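Local coordinates for protein neuraminidase (Influenza A virus, PDB 4GEZ) that forms a tetrameric, neuraminidase-like glycoprotein of the virion surface that may cleave terminal sialic acid, although its putative active site has diverged, at residues F165-D170 / I200-S205; V178-E183 / Q190-L195; K215-N220 / R227-F232. All coordinates share one frame; numbering follows the deposited sequence.

Contact 1 (F165-D170 / I200-S205); sequences FVIVSD and INFEYS. With FUC (alpha-L-fucopyranose), chain M.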
loop_
_atom_site.group_PDB
_atom_site.type_symbol
_atom_site.label_atom_id
_atom_site.label_comp_id
_atom_site.label_asym_id
_atom_site.label_seq_id
_atom_site.Cartn_x
_atom_site.Cartn_y
_atom_site.Cartn_z
ATOM N N PHE A 165 1.804 -31.676 -7.312
ATOM C CA PHE A 165 1.415 -32.337 -8.551
ATOM C C PHE A 165 0.687 -31.377 -9.484
ATOM O O PHE A 165 -0.141 -30.576 -9.048
ATOM C CB PHE A 165 0.534 -33.550 -8.253
ATOM C CG PHE A 165 1.164 -34.545 -7.316
ATOM C CD1 PHE A 165 0.935 -34.467 -5.946
ATOM C CD2 PHE A 165 1.981 -35.558 -7.803
ATOM C CE1 PHE A 165 1.509 -35.383 -5.075
ATOM C CE2 PHE A 165 2.563 -36.479 -6.942
ATOM C CZ PHE A 165 2.327 -36.392 -5.576
ATOM N N VAL A 166 0.999 -31.470 -10.772
ATOM C CA VAL A 166 0.433 -30.572 -11.769
ATOM C C VAL A 166 0.350 -31.331 -13.087
ATOM O O VAL A 166 1.194 -32.185 -13.367
ATOM C CB VAL A 166 1.295 -29.276 -11.904
ATOM C CG1 VAL A 166 2.700 -29.617 -12.359
ATOM C CG2 VAL A 166 0.655 -28.282 -12.866
ATOM N N ILE A 167 -0.667 -31.038 -13.890
ATOM C CA ILE A 167 -0.817 -31.696 -15.180
ATOM C C ILE A 167 -0.327 -30.791 -16.306
ATOM O O ILE A 167 -0.793 -29.660 -16.450
ATOM C CB ILE A 167 -2.282 -32.134 -15.416
ATOM C CG1 ILE A 167 -2.656 -33.244 -14.432
ATOM C CG2 ILE A 167 -2.484 -32.618 -16.846
ATOM C CD1 ILE A 167 -4.105 -33.232 -14.011
ATOM N N VAL A 168 0.611 -31.299 -17.102
ATOM C CA VAL A 168 1.203 -30.527 -18.187
ATOM C C VAL A 168 0.729 -31.133 -19.495
ATOM O O VAL A 168 0.795 -32.350 -19.679
ATOM C CB VAL A 168 2.751 -30.541 -18.111
ATOM C CG1 VAL A 168 3.362 -29.819 -19.306
ATOM C CG2 VAL A 168 3.225 -29.913 -16.813
ATOM N N SER A 169 0.255 -30.285 -20.405
ATOM C CA SER A 169 -0.261 -30.751 -21.687
ATOM C C SER A 169 0.667 -30.355 -22.821
ATOM O O SER A 169 1.322 -29.316 -22.753
ATOM C CB SER A 169 -1.663 -30.190 -21.946
ATOM O OG SER A 169 -2.577 -30.626 -20.962
ATOM N N ASP A 170 0.723 -31.183 -23.863
ATOM C CA ASP A 170 1.593 -30.900 -24.992
ATOM C C ASP A 170 0.952 -31.420 -26.287
ATOM O O ASP A 170 -0.028 -32.173 -26.246
ATOM C CB ASP A 170 2.963 -31.539 -24.757
ATOM C CG ASP A 170 4.039 -30.971 -25.658
ATOM O OD1 ASP A 170 3.702 -30.260 -26.636
ATOM O OD2 ASP A 170 5.231 -31.230 -25.386
ATOM N N ILE A 200 -9.272 -39.213 -26.347
ATOM C CA ILE A 200 -9.808 -37.990 -25.742
ATOM C C ILE A 200 -8.789 -36.846 -25.695
ATOM O O ILE A 200 -7.640 -36.999 -26.112
ATOM C CB ILE A 200 -10.314 -38.228 -24.295
ATOM C CG1 ILE A 200 -9.146 -38.417 -23.318
ATOM C CG2 ILE A 200 -11.287 -39.398 -24.249
ATOM C CD1 ILE A 200 -9.547 -38.322 -21.846
ATOM N N ASN A 201 -9.224 -35.714 -25.149
ATOM C CA ASN A 201 -8.376 -34.546 -24.924
ATOM C C ASN A 201 -8.608 -34.066 -23.494
ATOM O O ASN A 201 -9.746 -34.044 -23.030
ATOM C CB ASN A 201 -8.704 -33.435 -25.934
ATOM C CG ASN A 201 -8.076 -32.100 -25.569
ATOM O OD1 ASN A 201 -8.773 -31.143 -25.227
ATOM N ND2 ASN A 201 -6.751 -32.034 -25.625
ATOM N N PHE A 202 -7.536 -33.701 -22.791
ATOM C CA PHE A 202 -7.634 -33.389 -21.364
ATOM C C PHE A 202 -6.978 -32.058 -21.012
ATOM O O PHE A 202 -5.884 -32.026 -20.444
ATOM C CB PHE A 202 -7.014 -34.510 -20.524
ATOM C CG PHE A 202 -7.494 -34.537 -19.099
ATOM C CD1 PHE A 202 -6.904 -33.725 -18.136
ATOM C CD2 PHE A 202 -8.533 -35.378 -18.720
ATOM C CE1 PHE A 202 -7.339 -33.752 -16.821
ATOM C CE2 PHE A 202 -8.978 -35.410 -17.407
ATOM C CZ PHE A 202 -8.379 -34.596 -16.455
ATOM N N GLU A 203 -7.633 -30.958 -21.369
ATOM C CA GLU A 203 -7.088 -29.636 -21.084
ATOM C C GLU A 203 -7.694 -28.997 -19.833
ATOM O O GLU A 203 -8.659 -29.509 -19.267
ATOM C CB GLU A 203 -7.289 -28.720 -22.290
ATOM C CG GLU A 203 -6.726 -29.299 -23.582
ATOM C CD GLU A 203 -5.211 -29.254 -23.635
ATOM O OE1 GLU A 203 -4.602 -28.465 -22.879
ATOM O OE2 GLU A 203 -4.630 -30.026 -24.427
ATOM N N TYR A 204 -7.096 -27.884 -19.410
ATOM C CA TYR A 204 -7.622 -27.035 -18.339
ATOM C C TYR A 204 -7.944 -27.791 -17.044
ATOM O O TYR A 204 -8.966 -27.525 -16.404
ATOM C CB TYR A 204 -8.867 -26.279 -18.821
ATOM C CG TYR A 204 -8.706 -25.554 -20.145
ATOM C CD1 TYR A 204 -7.507 -24.944 -20.491
ATOM C CD2 TYR A 204 -9.761 -25.490 -21.051
ATOM C CE1 TYR A 204 -7.362 -24.286 -21.699
ATOM C CE2 TYR A 204 -9.627 -24.835 -22.261
ATOM C CZ TYR A 204 -8.423 -24.235 -22.578
ATOM O OH TYR A 204 -8.280 -23.581 -23.780
ATOM N N SER A 205 -7.059 -28.702 -16.646
ATOM C CA SER A 205 -7.262 -29.490 -15.432
ATOM C C SER A 205 -7.435 -28.611 -14.198
ATOM O O SER A 205 -6.623 -27.726 -13.935
ATOM C CB SER A 205 -6.076 -30.439 -15.201
ATOM O OG SER A 205 -5.763 -31.169 -16.369
HETATM C C1 FUC M . -10.364 -45.558 -22.726
HETATM C C2 FUC M . -10.713 -45.833 -21.246
HETATM C C3 FUC M . -9.653 -45.215 -20.328
HETATM C C4 FUC M . -9.559 -43.711 -20.615
HETATM C C5 FUC M . -9.164 -43.518 -22.087
HETATM C C6 FUC M . -9.082 -42.053 -22.522
HETATM O O2 FUC M . -10.872 -47.222 -20.971
HETATM O O3 FUC M . -10.013 -45.386 -18.956
HETATM O O4 FUC M . -10.820 -43.100 -20.366
HETATM O O5 FUC M . -10.119 -44.178 -22.973
#

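Contact 2 (V178-E183 / Q190-L195); sequences VHRIYE and QRWKQL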
loop_
_atom_site.group_PDB
_atom_site.type_symbol
_atom_site.label_atom_id
_atom_site.label_comp_id
_atom_site.label_asym_id
_atom_site.label_seq_id
_atom_site.Cartn_x
_atom_site.Cartn_y
_atom_site.Cartn_z
ATOM N N VAL A 178 -0.916 -34.823 -25.627
ATOM C CA VAL A 178 -0.364 -35.644 -24.557
ATOM C C VAL A 178 -0.466 -34.892 -23.239
ATOM O O VAL A 178 -0.415 -33.663 -23.201
ATOM C CB VAL A 178 1.106 -36.076 -24.823
ATOM C CG1 VAL A 178 1.269 -36.583 -26.236
ATOM C CG2 VAL A 178 2.056 -34.935 -24.576
ATOM N N HIS A 179 -0.623 -35.644 -22.158
ATOM C CA HIS A 179 -0.822 -35.060 -20.844
ATOM C C HIS A 179 -0.034 -35.855 -19.819
ATOM O O HIS A 179 -0.031 -37.087 -19.845
ATOM C CB HIS A 179 -2.312 -35.042 -20.498
ATOM C CG HIS A 179 -3.160 -34.426 -21.561
ATOM N ND1 HIS A 179 -3.337 -33.067 -21.679
ATOM C CD2 HIS A 179 -3.859 -34.987 -22.581
ATOM C CE1 HIS A 179 -4.116 -32.814 -22.714
ATOM N NE2 HIS A 179 -4.448 -33.960 -23.276
ATOM N N ARG A 180 0.645 -35.146 -18.925
ATOM C CA ARG A 180 1.499 -35.797 -17.947
ATOM C C ARG A 180 1.254 -35.250 -16.558
ATOM O O ARG A 180 0.964 -34.064 -16.393
ATOM C CB ARG A 180 2.970 -35.573 -18.294
ATOM C CG ARG A 180 3.449 -36.212 -19.577
ATOM C CD ARG A 180 4.900 -35.827 -19.806
ATOM N NE ARG A 180 5.395 -36.231 -21.116
ATOM C CZ ARG A 180 6.660 -36.103 -21.499
ATOM N NH1 ARG A 180 7.554 -35.586 -20.670
ATOM N NH2 ARG A 180 7.032 -36.494 -22.706
ATOM N N ILE A 181 1.391 -36.116 -15.560
ATOM C CA ILE A 181 1.432 -35.670 -14.175
ATOM C C ILE A 181 2.886 -35.474 -13.781
ATOM O O ILE A 181 3.691 -36.400 -13.897
ATOM C CB ILE A 181 0.818 -36.704 -13.222
ATOM C CG1 ILE A 181 -0.622 -37.017 -13.633
ATOM C CG2 ILE A 181 0.868 -36.192 -11.787
ATOM C CD1 ILE A 181 -1.236 -38.182 -12.887
ATOM N N TYR A 182 3.227 -34.266 -13.339
ATOM C CA TYR A 182 4.565 -33.999 -12.829
ATOM C C TYR A 182 4.543 -33.967 -11.311
ATOM O O TYR A 182 3.627 -33.404 -10.712
ATOM C CB TYR A 182 5.110 -32.677 -13.380
ATOM C CG TYR A 182 5.728 -32.810 -14.750
ATOM C CD1 TYR A 182 4.934 -32.891 -15.886
ATOM C CD2 TYR A 182 7.108 -32.873 -14.904
ATOM C CE1 TYR A 182 5.496 -33.020 -17.139
ATOM C CE2 TYR A 182 7.680 -33.002 -16.154
ATOM C CZ TYR A 182 6.867 -33.075 -17.267
ATOM O OH TYR A 182 7.416 -33.204 -18.521
ATOM N N GLU A 183 5.537 -34.597 -10.692
ATOM C CA GLU A 183 5.683 -34.547 -9.244
ATOM C C GLU A 183 6.865 -33.654 -8.921
ATOM O O GLU A 183 7.969 -33.865 -9.430
ATOM C CB GLU A 183 5.905 -35.938 -8.644
ATOM C CG GLU A 183 6.030 -35.902 -7.122
ATOM C CD GLU A 183 6.386 -37.243 -6.512
ATOM O OE1 GLU A 183 5.971 -38.287 -7.062
ATOM O OE2 GLU A 183 7.077 -37.244 -5.469
ATOM N N GLN A 190 10.741 -34.392 -9.713
ATOM C CA GLN A 190 11.207 -35.685 -9.214
ATOM C C GLN A 190 10.996 -36.760 -10.265
ATOM O O GLN A 190 11.906 -37.528 -10.588
ATOM C CB GLN A 190 10.466 -36.069 -7.934
ATOM C CG GLN A 190 10.666 -35.081 -6.813
ATOM C CD GLN A 190 12.129 -34.860 -6.522
ATOM O OE1 GLN A 190 12.826 -35.781 -6.108
ATOM N NE2 GLN A 190 12.613 -33.645 -6.767
ATOM N N ARG A 191 9.780 -36.809 -10.791
ATOM C CA ARG A 191 9.429 -37.743 -11.845
ATOM C C ARG A 191 8.153 -37.265 -12.516
ATOM O O ARG A 191 7.458 -36.390 -11.996
ATOM C CB ARG A 191 9.226 -39.149 -11.273
ATOM C CG ARG A 191 8.196 -39.189 -10.157
ATOM C CD ARG A 191 8.092 -40.544 -9.488
ATOM N NE ARG A 191 7.202 -40.490 -8.330
ATOM C CZ ARG A 191 6.332 -41.442 -8.010
ATOM N NH1 ARG A 191 6.230 -42.529 -8.763
ATOM N NH2 ARG A 191 5.560 -41.305 -6.941
ATOM N N TRP A 192 7.852 -37.839 -13.673
ATOM C CA TRP A 192 6.625 -37.528 -14.383
ATOM C C TRP A 192 6.024 -38.801 -14.958
ATOM O O TRP A 192 6.720 -39.796 -15.150
ATOM C CB TRP A 192 6.869 -36.483 -15.468
ATOM C CG TRP A 192 7.957 -36.834 -16.409
ATOM C CD1 TRP A 192 9.232 -36.354 -16.387
ATOM C CD2 TRP A 192 7.876 -37.711 -17.537
ATOM N NE1 TRP A 192 9.955 -36.887 -17.423
ATOM C CE2 TRP A 192 9.145 -37.724 -18.145
ATOM C CE3 TRP A 192 6.856 -38.493 -18.087
ATOM C CZ2 TRP A 192 9.424 -38.488 -19.275
ATOM C CZ3 TRP A 192 7.134 -39.250 -19.210
ATOM C CH2 TRP A 192 8.405 -39.243 -19.791
ATOM N N LYS A 193 4.728 -38.759 -15.234
ATOM C CA LYS A 193 3.992 -39.922 -15.700
ATOM C C LYS A 193 3.092 -39.511 -16.844
ATOM O O LYS A 193 2.252 -38.620 -16.686
ATOM C CB LYS A 193 3.150 -40.458 -14.541
ATOM C CG LYS A 193 2.361 -41.726 -14.806
ATOM C CD LYS A 193 3.223 -42.952 -14.700
ATOM C CE LYS A 193 2.704 -43.828 -13.583
ATOM N NZ LYS A 193 1.436 -44.467 -13.965
ATOM N N GLN A 194 3.263 -40.144 -18.000
ATOM C CA GLN A 194 2.380 -39.853 -19.119
ATOM C C GLN A 194 1.140 -40.720 -19.020
ATOM O O GLN A 194 1.228 -41.934 -18.817
ATOM C CB GLN A 194 3.068 -40.074 -20.470
ATOM C CG GLN A 194 2.168 -39.702 -21.651
ATOM C CD GLN A 194 2.924 -39.467 -22.946
ATOM O OE1 GLN A 194 3.913 -38.734 -22.982
ATOM N NE2 GLN A 194 2.454 -40.088 -24.022
ATOM N N LEU A 195 -0.018 -40.087 -19.158
ATOM C CA LEU A 195 -1.280 -40.794 -19.071
ATOM C C LEU A 195 -1.673 -41.270 -20.455
ATOM O O LEU A 195 -1.352 -40.629 -21.460
ATOM C CB LEU A 195 -2.372 -39.889 -18.488
ATOM C CG LEU A 195 -2.022 -39.228 -17.157
ATOM C CD1 LEU A 195 -3.140 -38.319 -16.672
ATOM C CD2 LEU A 195 -1.716 -40.299 -16.138
#

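Contact 3 (K215-N220 / R227-F232); sequences KCTGTN and RPLLRF. With CA (calcium ion), chain R.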
loop_
_atom_site.group_PDB
_atom_site.type_symbol
_atom_site.label_atom_id
_atom_site.label_comp_id
_atom_site.label_asym_id
_atom_site.label_seq_id
_atom_site.Cartn_x
_atom_site.Cartn_y
_atom_site.Cartn_z
ATOM N N LYS A 215 -8.186 -35.659 -7.353
ATOM C CA LYS A 215 -9.257 -35.777 -8.323
ATOM C C LYS A 215 -9.269 -34.513 -9.158
ATOM O O LYS A 215 -9.335 -33.410 -8.617
ATOM C CB LYS A 215 -10.589 -35.973 -7.598
ATOM C CG LYS A 215 -10.567 -37.171 -6.664
ATOM C CD LYS A 215 -11.831 -37.296 -5.834
ATOM C CE LYS A 215 -11.708 -38.443 -4.838
ATOM N NZ LYS A 215 -12.967 -38.660 -4.072
ATOM N N CYS A 216 -9.192 -34.672 -10.473
ATOM C CA CYS A 216 -9.137 -33.531 -11.375
ATOM C C CYS A 216 -10.254 -33.644 -12.398
ATOM O O CYS A 216 -10.570 -34.738 -12.867
ATOM C CB CYS A 216 -7.778 -33.460 -12.089
ATOM S SG CYS A 216 -6.336 -33.396 -10.999
ATOM N N THR A 217 -10.831 -32.506 -12.757
ATOM C CA THR A 217 -11.820 -32.449 -13.816
ATOM C C THR A 217 -11.134 -31.833 -15.024
ATOM O O THR A 217 -10.430 -30.832 -14.891
ATOM C CB THR A 217 -13.022 -31.575 -13.409
ATOM O OG1 THR A 217 -13.593 -32.081 -12.194
ATOM C CG2 THR A 217 -14.082 -31.570 -14.499
ATOM N N GLY A 218 -11.316 -32.425 -16.198
ATOM C CA GLY A 218 -10.680 -31.899 -17.392
ATOM C C GLY A 218 -11.677 -31.265 -18.343
ATOM O O GLY A 218 -12.883 -31.220 -18.079
ATOM N N THR A 219 -11.164 -30.765 -19.460
ATOM C CA THR A 219 -11.996 -30.180 -20.494
ATOM C C THR A 219 -11.561 -30.786 -21.812
ATOM O O THR A 219 -10.380 -30.744 -22.160
ATOM C CB THR A 219 -11.812 -28.648 -20.570
ATOM O OG1 THR A 219 -12.153 -28.049 -19.312
ATOM C CG2 THR A 219 -12.701 -28.056 -21.661
ATOM N N ASN A 220 -12.512 -31.346 -22.552
ATOM C CA ASN A 220 -12.206 -31.935 -23.848
ATOM C C ASN A 220 -12.522 -30.949 -24.959
ATOM O O ASN A 220 -13.684 -30.631 -25.207
ATOM C CB ASN A 220 -12.981 -33.243 -24.038
ATOM C CG ASN A 220 -12.508 -34.043 -25.244
ATOM O OD1 ASN A 220 -12.088 -33.485 -26.257
ATOM N ND2 ASN A 220 -12.576 -35.364 -25.135
ATOM N N ARG A 227 -17.207 -33.946 -19.391
ATOM C CA ARG A 227 -15.874 -33.656 -18.884
ATOM C C ARG A 227 -15.170 -34.909 -18.404
ATOM O O ARG A 227 -15.672 -35.615 -17.531
ATOM C CB ARG A 227 -15.922 -32.617 -17.760
ATOM C CG ARG A 227 -16.837 -31.460 -18.051
ATOM C CD ARG A 227 -16.565 -30.295 -17.130
ATOM N NE ARG A 227 -15.939 -29.212 -17.875
ATOM C CZ ARG A 227 -16.563 -28.090 -18.210
ATOM N NH1 ARG A 227 -17.822 -27.893 -17.846
ATOM N NH2 ARG A 227 -15.933 -27.159 -18.900
ATOM N N PRO A 228 -13.985 -35.176 -18.972
ATOM C CA PRO A 228 -13.188 -36.321 -18.534
ATOM C C PRO A 228 -12.735 -36.133 -17.096
ATOM O O PRO A 228 -12.468 -35.007 -16.658
ATOM C CB PRO A 228 -11.980 -36.289 -19.478
ATOM C CG PRO A 228 -11.898 -34.865 -19.953
ATOM C CD PRO A 228 -13.325 -34.416 -20.051
ATOM N N LEU A 229 -12.654 -37.236 -16.365
ATOM C CA LEU A 229 -12.290 -37.195 -14.956
ATOM C C LEU A 229 -11.027 -38.002 -14.722
ATOM O O LEU A 229 -10.800 -39.033 -15.363
ATOM C CB LEU A 229 -13.432 -37.737 -14.090
ATOM C CG LEU A 229 -14.447 -36.746 -13.509
ATOM C CD1 LEU A 229 -14.907 -35.711 -14.512
ATOM C CD2 LEU A 229 -15.646 -37.506 -12.996
ATOM N N LEU A 230 -10.208 -37.526 -13.793
ATOM C CA LEU A 230 -8.953 -38.180 -13.459
ATOM C C LEU A 230 -8.862 -38.388 -11.957
ATOM O O LEU A 230 -9.190 -37.492 -11.182
ATOM C CB LEU A 230 -7.781 -37.320 -13.950
ATOM C CG LEU A 230 -6.347 -37.726 -13.604
ATOM C CD1 LEU A 230 -5.944 -39.003 -14.323
ATOM C CD2 LEU A 230 -5.377 -36.605 -13.938
ATOM N N ARG A 231 -8.417 -39.572 -11.548
ATOM C CA ARG A 231 -8.185 -39.850 -10.137
ATOM C C ARG A 231 -6.802 -40.461 -10.020
ATOM O O ARG A 231 -6.483 -41.413 -10.731
ATOM C CB ARG A 231 -9.218 -40.843 -9.601
ATOM C CG ARG A 231 -10.658 -40.484 -9.923
ATOM C CD ARG A 231 -11.599 -41.626 -9.588
ATOM N NE ARG A 231 -12.981 -41.295 -9.918
ATOM C CZ ARG A 231 -13.971 -42.180 -9.978
ATOM N NH1 ARG A 231 -13.740 -43.459 -9.712
ATOM N NH2 ARG A 231 -15.195 -41.785 -10.293
ATOM N N PHE A 232 -5.979 -39.921 -9.128
ATOM C CA PHE A 232 -4.658 -40.493 -8.904
ATOM C C PHE A 232 -4.106 -40.317 -7.494
ATOM O O PHE A 232 -4.625 -39.532 -6.702
ATOM C CB PHE A 232 -3.652 -40.028 -9.967
ATOM C CG PHE A 232 -3.339 -38.568 -9.925
ATOM C CD1 PHE A 232 -4.039 -37.682 -10.726
ATOM C CD2 PHE A 232 -2.317 -38.083 -9.123
ATOM C CE1 PHE A 232 -3.749 -36.342 -10.715
ATOM C CE2 PHE A 232 -2.018 -36.740 -9.106
ATOM C CZ PHE A 232 -2.735 -35.868 -9.906
HETATM CA CA CA R . -15.839 -30.006 -25.519
#

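Contact 1 (F165-D170 / I200-S205)
I167 meets S205 where one blade of the neuraminidase beta-propeller hands over to the next: strand 163-170 runs second in its four-stranded antiparallel sheet, and 200-205 belongs to the connection leading into strand 205-210 of the following sheet. No hydrogen bond joins the two segments directly. The ethyl arm of I167 does most of the touching, its CD1 lying 3.5 Å from S205 OG and, less closely, 4.3 Å from CE1 of the F202 ring, which it approaches obliquely. With CG1 beside the backbone N (chi1 -67°), the methyl CG2 stands anti to that N and comes to 3.6 Å from the same S205 OG, so both arms of I167 border one hydroxyl. Beyond them C216 and L230 of the next sheet pack on I167. At S169 the side chain again faces the connection, OG lying 3.5 Å from E203 OE1 and 3.6 Å from F202 O. Neither is a hydrogen bond; that role falls to H179 ND1, which fixes the hydroxyl from strand 178-185. The E203 carboxylate reaches S169 although E203 CB leads away from it, because the chain folds back at chi2 (-74°). Within 200-205, N201 OD1 accepts from L221 N, tying this turn to the calcium-site loop. At the outer end I200 CG1 packs 3.7 Å from the C6 methyl of the fucose of an attached glycan. N201 ND2 donates to the anti lone pair of E203 OE2 over 3.2 Å, nearly within the N201 amide plane.

Contact 2 (V178-E183 / Q190-L195)
R180 lays its guanidinium almost flat on the W192 indole, the planes 16° apart, with CZ 4.0 Å from the centroid of the six-membered ring. This cation-pi stack is reached by an arginine chain extended from CG to NE. NE also makes a weak hydrogen bond to Q194 OE1 at the guanidinium edge. Y182 adds a CH-pi contact: W192 CB sits over the centre of its ring, 3.6 Å from the centroid, while the two ring planes meet obliquely. The backbones form the outer hairpin of a propeller blade, strand 188-194 being the edge strand of its sheet. I181 and K193 are the hydrogen-bonded pair, with I181 N to K193 O and K193 N to I181 O both at 2.9 Å; L195 N to H179 O carries the ladder on. On the face that carries I181 and R191, I181 CD1 reaches L195 CD2 at 3.9 Å. The salt bridge there puts R191 NE 2.8 Å from E183 OE1, met from above the carboxylate plane, with carboxylate and guanidinium planes 73° apart. R191 NH2 has a second acidic partner in E235. E183 is a calcium ligand in this protein, but no ion is bound there in this chain.

Contact 3 (K215-N220 / R227-F232)
C216 and L230 form the hydrogen-bonded pair of an antiparallel hairpin, the two middle strands of a propeller blade, with C216 N 2.9 Å from L230 O, L230 N returning the bond to C216 O and G218 N carrying the pairing on to P228 O toward the calcium loop, while K215 with R231 and T217 with L229 are the flanking non-hydrogen-bonded pairs. On the face carrying C216 and L230, their CB atoms pack together and C216 SG lies 3.9 Å from CE1 of F232, an oblique sulfur-aromatic contact. SG is at the same time disulfide-bonded to C207, which crosslinks this strand to the neighbouring strand 205-210. On the other face the T217 methyl CG2, anti to the backbone N, meets R227 CD at 3.8 Å. The R227 chain bends at chi3 (109°) and brings the guanidinium edge round toward G218 O and T219 OG1 without bonding either. P228 sets its ring against the backbone of G218, its CG 3.9 Å from G218 C, and the ring CD also touches N220 CB. K215 and R231 leave the same face and are each met by acids, K215 by E279, R231 by D278 and E306. N220 O binds the calcium ion at 2.3 Å, with D224 O, D250 OD2, G268 O and G270 O completing the protein ligands, and N220 OD1 accepts from W222 N in an Asx turn. The disulfide ties the strand to its neighbour at C216, and calcium, held by N220 and D224, pins the connection between the two strands; together they probably restrict its movement.

Contacts 1 and 2 draw on adjacent strands, 163-170 and 178-185, of one antiparallel propeller blade, and their centres lie 10 Å apart. Contact 3 belongs to the next blade, 9 Å from contact 1 and 15 Å from contact 2. Along the chain the hairpin of contact 2 falls between the two segments of contact 1, and contact 3 follows both. Segment 200-205 bridges the blades: F202 and E203 pack on H179 of contact 2, while E203 O accepts from T219 N of contact 3. Contacts 2 and 3 meet directly where I181 packs on F232 and L195 on L230, so the two blades close on each other through a hydrophobic seam and a polar connection.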